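Single-stranded DNA specific exonuclease RecJ (Thermus thermophilus, PDB 2ZXR) degrades single-stranded DNA exonucleolytically in the 5' to 3' direction, requires divalent cations such as magnesium or manganese, and shows no detectable activity on single-stranded RNA. Local coordinates at residues G39-R42 and K43-D47; L440-V443 and F444-L447. All coordinates share one frame; numbering follows the deposited sequence.

Contact 1: residues G39-R42 and K43-D47; sequences GFRR and KEDLD
One carboxylate oxygen of D45 gathers two successive backbone N-H groups: OD2 accepts from R41 N at 3.0 Å and from R42 N at 3.2 Å. Both donors come from the same face of the carboxylate, 52° and 70° out of its plane, and this double grip limits how far the group can rotate. The setting is a chain reversal built from a type I beta turn, R42 to D45, placed soon after the Schellman motif in which G39 ends helix 29-37. The turn closes where D45 N donates to R42 O at 3.0 Å, and a second turn follows as L46 N bonds back to K43 O. Side chain and main chain of D45 therefore both hold the incoming arm of the loop.

The guanidinium of R42 meets the same aspartate differently. A bend at its third torsion (chi3 -59°) brings the flat group back so that one face lies over D45 OD1, with CZ 3.4 Å from that oxygen. No N-H points at it, and the attraction is one of charge alone. E44 completes the salt-bridge network through a long pair, R42 NE being 4.0 Å from E44 OE2. K43 turns away and pairs with E26, while R41 makes a cation-pi contact with W36 on the preceding helix.

On the inner side, F40 and L46 cross at about a right angle, packed with Y35 from helix 29-37 and with L449 and L450. L46 CD2 approaches the ring obliquely and lies 3.4 Å from F40 CD2. The ring edge faces main chain instead, with D45 O near the ring plane and 2.9 Å from F40 CE2.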
ATOM      1  N   GLY A  39       4.880   6.435 -10.872  1.00 44.20           N
ATOM      2  CA  GLY A  39       4.765   6.496 -12.318  1.00 44.75           C
ATOM      3  C   GLY A  39       3.790   7.516 -12.878  1.00 45.71           C
ATOM      4  O   GLY A  39       3.467   7.455 -14.064  1.00 45.51           O
ATOM      5  N   PHE A  40       3.297   8.441 -12.057  1.00 46.17           N
ATOM      6  CA  PHE A  40       2.379   9.462 -12.565  1.00 47.58           C
ATOM      7  C   PHE A  40       3.199  10.621 -13.133  1.00 49.46           C
ATOM      8  O   PHE A  40       3.864  11.337 -12.388  1.00 49.65           O
ATOM      9  CB  PHE A  40       1.453   9.973 -11.454  1.00 47.48           C
ATOM     10  CG  PHE A  40       0.511   8.924 -10.919  1.00 46.90           C
ATOM     11  CD1 PHE A  40       0.902   8.074  -9.894  1.00 46.23           C
ATOM     12  CD2 PHE A  40      -0.766   8.777 -11.456  1.00 46.73           C
ATOM     13  CE1 PHE A  40       0.039   7.091  -9.407  1.00 46.05           C
ATOM     14  CE2 PHE A  40      -1.637   7.797 -10.977  1.00 46.21           C
ATOM     15  CZ  PHE A  40      -1.232   6.954  -9.951  1.00 46.75           C
ATOM     16  N   ARG A  41       3.148  10.805 -14.451  1.00 51.14           N
ATOM     17  CA  ARG A  41       3.917  11.858 -15.104  1.00 52.68           C
ATOM     18  C   ARG A  41       3.094  12.997 -15.699  1.00 53.35           C
ATOM     19  O   ARG A  41       3.457  14.161 -15.544  1.00 53.19           O
ATOM     20  CB  ARG A  41       4.809  11.250 -16.192  1.00 53.26           C
ATOM     21  CG  ARG A  41       5.720  10.132 -15.692  1.00 54.78           C
ATOM     22  CD  ARG A  41       6.414  10.503 -14.377  1.00 56.18           C
ATOM     23  NE  ARG A  41       7.156   9.383 -13.792  1.00 56.85           N
ATOM     24  CZ  ARG A  41       8.335   8.949 -14.229  1.00 57.31           C
ATOM     25  NH1 ARG A  41       8.927   7.920 -13.631  1.00 56.67           N
ATOM     26  NH2 ARG A  41       8.925   9.552 -15.259  1.00 57.34           N
ATOM     27  N   ARG A  42       1.998  12.667 -16.379  1.00 54.23           N
ATOM     28  CA  ARG A  42       1.133  13.678 -16.995  1.00 54.97           C
ATOM     29  C   ARG A  42      -0.216  13.691 -16.283  1.00 55.03           C
ATOM     30  O   ARG A  42      -0.524  12.759 -15.541  1.00 55.05           O
ATOM     31  CB  ARG A  42       0.927  13.356 -18.476  1.00 55.72           C
ATOM     32  CG  ARG A  42       2.213  13.027 -19.210  1.00 57.48           C
ATOM     33  CD  ARG A  42       1.963  12.773 -20.677  1.00 58.35           C
ATOM     34  NE  ARG A  42       1.037  11.665 -20.901  1.00 60.36           N
ATOM     35  CZ  ARG A  42       1.283  10.396 -20.578  1.00 61.02           C
ATOM     36  NH1 ARG A  42       2.434  10.053 -20.004  1.00 61.25           N
ATOM     37  NH2 ARG A  42       0.374   9.460 -20.838  1.00 61.09           N
ATOM     38  N   LYS A  43      -1.016  14.734 -16.502  1.00 54.94           N
ATOM     39  CA  LYS A  43      -2.328  14.826 -15.858  1.00 54.90           C
ATOM     40  C   LYS A  43      -3.226  13.621 -16.139  1.00 55.19           C
ATOM     41  O   LYS A  43      -4.002  13.205 -15.278  1.00 54.89           O
ATOM     42  CB  LYS A  43      -3.064  16.095 -16.290  1.00 54.68           C
ATOM     43  CG  LYS A  43      -2.641  17.365 -15.568  1.00 54.40           C
ATOM     44  CD  LYS A  43      -3.631  18.496 -15.847  1.00 54.60           C
ATOM     45  CE  LYS A  43      -3.153  19.830 -15.286  1.00 55.25           C
ATOM     46  NZ  LYS A  43      -2.952  19.775 -13.817  1.00 55.25           N
ATOM     47  N   GLU A  44      -3.118  13.060 -17.341  1.00 55.42           N
ATOM     48  CA  GLU A  44      -3.945  11.911 -17.720  1.00 55.46           C
ATOM     49  C   GLU A  44      -3.543  10.594 -17.056  1.00 54.68           C
ATOM     50  O   GLU A  44      -4.197   9.565 -17.260  1.00 55.00           O
ATOM     51  CB  GLU A  44      -3.967  11.743 -19.255  1.00 56.31           C
ATOM     52  CG  GLU A  44      -2.647  12.044 -19.969  1.00 58.42           C
ATOM     53  CD  GLU A  44      -2.565  13.480 -20.493  1.00 59.58           C
ATOM     54  OE1 GLU A  44      -3.283  13.801 -21.466  1.00 59.67           O
ATOM     55  OE2 GLU A  44      -1.788  14.289 -19.931  1.00 60.00           O
ATOM     56  N   ASP A  45      -2.474  10.622 -16.263  1.00 53.41           N
ATOM     57  CA  ASP A  45      -2.003   9.424 -15.566  1.00 51.90           C
ATOM     58  C   ASP A  45      -2.738   9.352 -14.233  1.00 50.30           C
ATOM     59  O   ASP A  45      -2.818   8.297 -13.597  1.00 49.49           O
ATOM     60  CB  ASP A  45      -0.496   9.513 -15.309  1.00 54.02           C
ATOM     61  CG  ASP A  45       0.300   9.836 -16.568  1.00 55.60           C
ATOM     62  OD1 ASP A  45      -0.296  10.400 -17.514  1.00 56.67           O
ATOM     63  OD2 ASP A  45       1.521   9.545 -16.601  1.00 56.15           O
ATOM     64  N   LEU A  46      -3.259  10.500 -13.815  1.00 48.24           N
ATOM     65  CA  LEU A  46      -4.004  10.606 -12.575  1.00 46.94           C
ATOM     66  C   LEU A  46      -5.428  10.171 -12.844  1.00 46.76           C
ATOM     67  O   LEU A  46      -6.111   9.614 -11.978  1.00 46.03           O
ATOM     68  CB  LEU A  46      -3.995  12.046 -12.086  1.00 46.25           C
ATOM     69  CG  LEU A  46      -2.666  12.486 -11.486  1.00 45.74           C
ATOM     70  CD1 LEU A  46      -2.795  13.928 -11.006  1.00 45.63           C
ATOM     71  CD2 LEU A  46      -2.303  11.558 -10.321  1.00 44.67           C
ATOM     72  N   ASP A  47      -5.877  10.440 -14.062  1.00 46.32           N
ATOM     73  CA  ASP A  47      -7.213  10.059 -14.464  1.00 46.23           C
ATOM     74  C   ASP A  47      -7.184   9.275 -15.748  1.00 44.23           C
ATOM     75  O   ASP A  47      -7.583   9.761 -16.807  1.00 43.42           O
ATOM     76  CB  ASP A  47      -8.115  11.277 -14.607  1.00 48.12           C
ATOM     77  CG  ASP A  47      -9.019  11.447 -13.409  1.00 50.31           C
ATOM     78  OD1 ASP A  47      -8.484  11.800 -12.336  1.00 51.65           O
ATOM     79  OD2 ASP A  47     -10.249  11.203 -13.536  1.00 51.02           O
TER

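Contact 2: residues L440-V443 and F444-L447; sequences LPQV and FREL
The guanidinium of R445 lays one face over the backbone of the preceding turn, with P441 O above its centre and Q442 N offset toward the rim. At its edge sits the terminal amide of Q442, whose plane is turned 57° from that of the guanidinium. The same amide stands almost perpendicular to the carboxylate of E446, the two planes being 80° apart, so Q442 is placed between a cationic and an anionic side chain. R445 reaches back because its chain bends at chi3 (-61°), which also leaves NH1 3.7 Å from P441 CB.

E446 instead runs extended beyond CG and crosses Q442 at a slant, its OE2 lying 3.1 Å from Q442 CG. E446 is a buried residue, and its charge is met by R625, which forms a salt bridge with OE2.

These side chains ride on helix 440-447 of the RecJ OB domain, the helical link of a beta-alpha-beta crossover from strand 426-433 to strand 462-466. Its main chain follows the i to i+4 pattern: F444 N donates to L440 O at 2.7 Å, and R445 N to P441 O, E446 N to Q442 O and L447 N to V443 O repeat the bond residue by residue. P441 sits in the first turn, where a proline costs the helix no backbone bond of this kind.

Another flank of the helix is apolar. L440, P441 and F444 pack on Y520 of strand 517-528, and V443 joins F444 against L509 of strand 503-514. One turn on, L447 lies beside V443 with the two side chains pointing the same way, and V443 CG1 comes within 3.9 Å of L447 CD1.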
ATOM      1  N   LEU A 440       1.929  22.081   5.515  1.00 23.60           N
ATOM      2  CA  LEU A 440       1.153  20.840   5.568  1.00 23.23           C
ATOM      3  C   LEU A 440      -0.209  20.810   4.856  1.00 23.73           C
ATOM      4  O   LEU A 440      -0.566  19.815   4.220  1.00 24.69           O
ATOM      5  CB  LEU A 440       1.013  20.401   7.020  1.00 23.06           C
ATOM      6  CG  LEU A 440       2.377  20.130   7.685  1.00 23.42           C
ATOM      7  CD1 LEU A 440       2.140  19.514   9.057  1.00 22.64           C
ATOM      8  CD2 LEU A 440       3.235  19.181   6.799  1.00 21.06           C
ATOM      9  N   PRO A 441      -1.003  21.880   4.976  1.00 23.26           N
ATOM     10  CA  PRO A 441      -2.312  21.899   4.302  1.00 23.19           C
ATOM     11  C   PRO A 441      -2.144  21.758   2.783  1.00 24.21           C
ATOM     12  O   PRO A 441      -2.807  20.914   2.130  1.00 24.08           O
ATOM     13  CB  PRO A 441      -2.892  23.267   4.699  1.00 23.08           C
ATOM     14  CG  PRO A 441      -2.310  23.465   6.098  1.00 22.86           C
ATOM     15  CD  PRO A 441      -0.869  22.989   5.939  1.00 22.47           C
ATOM     16  N   GLN A 442      -1.234  22.553   2.225  1.00 23.35           N
ATOM     17  CA  GLN A 442      -1.002  22.511   0.794  1.00 25.35           C
ATOM     18  C   GLN A 442      -0.456  21.154   0.385  1.00 25.54           C
ATOM     19  O   GLN A 442      -0.847  20.615  -0.656  1.00 24.91           O
ATOM     20  CB  GLN A 442      -0.031  23.624   0.354  1.00 27.81           C
ATOM     21  CG  GLN A 442       0.304  23.628  -1.157  1.00 30.49           C
ATOM     22  CD  GLN A 442      -0.910  23.883  -2.045  1.00 33.38           C
ATOM     23  OE1 GLN A 442      -0.875  23.630  -3.262  1.00 34.95           O
ATOM     24  NE2 GLN A 442      -1.990  24.391  -1.449  1.00 34.04           N
ATOM     25  N   VAL A 443       0.469  20.612   1.179  1.00 25.04           N
ATOM     26  CA  VAL A 443       1.017  19.310   0.845  1.00 24.83           C
ATOM     27  C   VAL A 443      -0.128  18.297   0.889  1.00 25.31           C
ATOM     28  O   VAL A 443      -0.255  17.464  -0.002  1.00 24.40           O
ATOM     29  CB  VAL A 443       2.137  18.873   1.820  1.00 24.30           C
ATOM     30  CG1 VAL A 443       2.481  17.378   1.584  1.00 23.14           C
ATOM     31  CG2 VAL A 443       3.403  19.734   1.569  1.00 23.89           C
ATOM     32  N   PHE A 444      -0.949  18.372   1.936  1.00 26.18           N
ATOM     33  CA  PHE A 444      -2.071  17.461   2.049  1.00 26.78           C
ATOM     34  C   PHE A 444      -2.981  17.550   0.837  1.00 26.97           C
ATOM     35  O   PHE A 444      -3.322  16.531   0.265  1.00 27.07           O
ATOM     36  CB  PHE A 444      -2.897  17.734   3.298  1.00 27.77           C
ATOM     37  CG  PHE A 444      -4.039  16.774   3.466  1.00 29.49           C
ATOM     38  CD1 PHE A 444      -3.836  15.531   4.058  1.00 30.13           C
ATOM     39  CD2 PHE A 444      -5.314  17.087   2.968  1.00 30.63           C
ATOM     40  CE1 PHE A 444      -4.892  14.595   4.158  1.00 30.77           C
ATOM     41  CE2 PHE A 444      -6.377  16.164   3.056  1.00 29.78           C
ATOM     42  CZ  PHE A 444      -6.162  14.920   3.653  1.00 30.35           C
ATOM     43  N   ARG A 445      -3.374  18.760   0.438  1.00 27.83           N
ATOM     44  CA  ARG A 445      -4.256  18.905  -0.726  1.00 29.13           C
ATOM     45  C   ARG A 445      -3.594  18.379  -2.000  1.00 29.30           C
ATOM     46  O   ARG A 445      -4.276  17.834  -2.871  1.00 29.78           O
ATOM     47  CB  ARG A 445      -4.698  20.379  -0.928  1.00 29.30           C
ATOM     48  CG  ARG A 445      -5.582  20.950   0.209  1.00 29.70           C
ATOM     49  CD  ARG A 445      -6.063  22.416  -0.062  1.00 31.09           C
ATOM     50  NE  ARG A 445      -4.946  23.348  -0.185  1.00 31.15           N
ATOM     51  CZ  ARG A 445      -4.540  24.206   0.756  1.00 29.93           C
ATOM     52  NH1 ARG A 445      -5.157  24.304   1.930  1.00 29.49           N
ATOM     53  NH2 ARG A 445      -3.469  24.940   0.526  1.00 29.19           N
ATOM     54  N   GLU A 446      -2.270  18.506  -2.106  1.00 29.30           N
ATOM     55  CA  GLU A 446      -1.568  18.024  -3.306  1.00 29.04           C
ATOM     56  C   GLU A 446      -1.483  16.490  -3.392  1.00 28.77           C
ATOM     57  O   GLU A 446      -1.500  15.927  -4.491  1.00 28.97           O
ATOM     58  CB  GLU A 446      -0.163  18.659  -3.394  1.00 29.31           C
ATOM     59  CG  GLU A 446      -0.177  20.137  -3.843  1.00 30.31           C
ATOM     60  CD  GLU A 446       1.141  20.858  -3.584  1.00 31.70           C
ATOM     61  OE1 GLU A 446       2.146  20.187  -3.263  1.00 32.80           O
ATOM     62  OE2 GLU A 446       1.180  22.101  -3.704  1.00 32.65           O
ATOM     63  N   LEU A 447      -1.389  15.823  -2.244  1.00 28.10           N
ATOM     64  CA  LEU A 447      -1.331  14.357  -2.184  1.00 28.73           C
ATOM     65  C   LEU A 447      -2.705  13.736  -2.462  1.00 29.80           C
ATOM     66  O   LEU A 447      -2.805  12.554  -2.789  1.00 30.33           O
ATOM     67  CB  LEU A 447      -0.882  13.894  -0.797  1.00 26.87           C
ATOM     68  CG  LEU A 447       0.572  14.222  -0.466  1.00 27.43           C
ATOM     69  CD1 LEU A 447       0.888  13.849   0.976  1.00 27.45           C
ATOM     70  CD2 LEU A 447       1.470  13.480  -1.420  1.00 27.23           C
TER

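In the fold
From the N terminus, helix 29-37 is followed closely by contact 1, which reverses the chain in the loop before helix 60-70. The chain then runs through the metal-binding DHH and the DHHA1 regions before reaching contact 2, which closes no loop beyond successive turns of helix 440-447, in the connection from strand 426-433 to strand 462-466. The contacts are in series, neither nested nor crossed. The centres of contacts 1 and 2 lie 18 Å apart; the nearest atoms of contacts 1 and 2 are about 7 Å apart. Helix 29-37 bridges them: the Y35 hydroxyl bonds to E446 O, while A31 meets E446 and L447. The chain just after helix 440-447 touches contact 1, joining the N-terminal region to the OB domain.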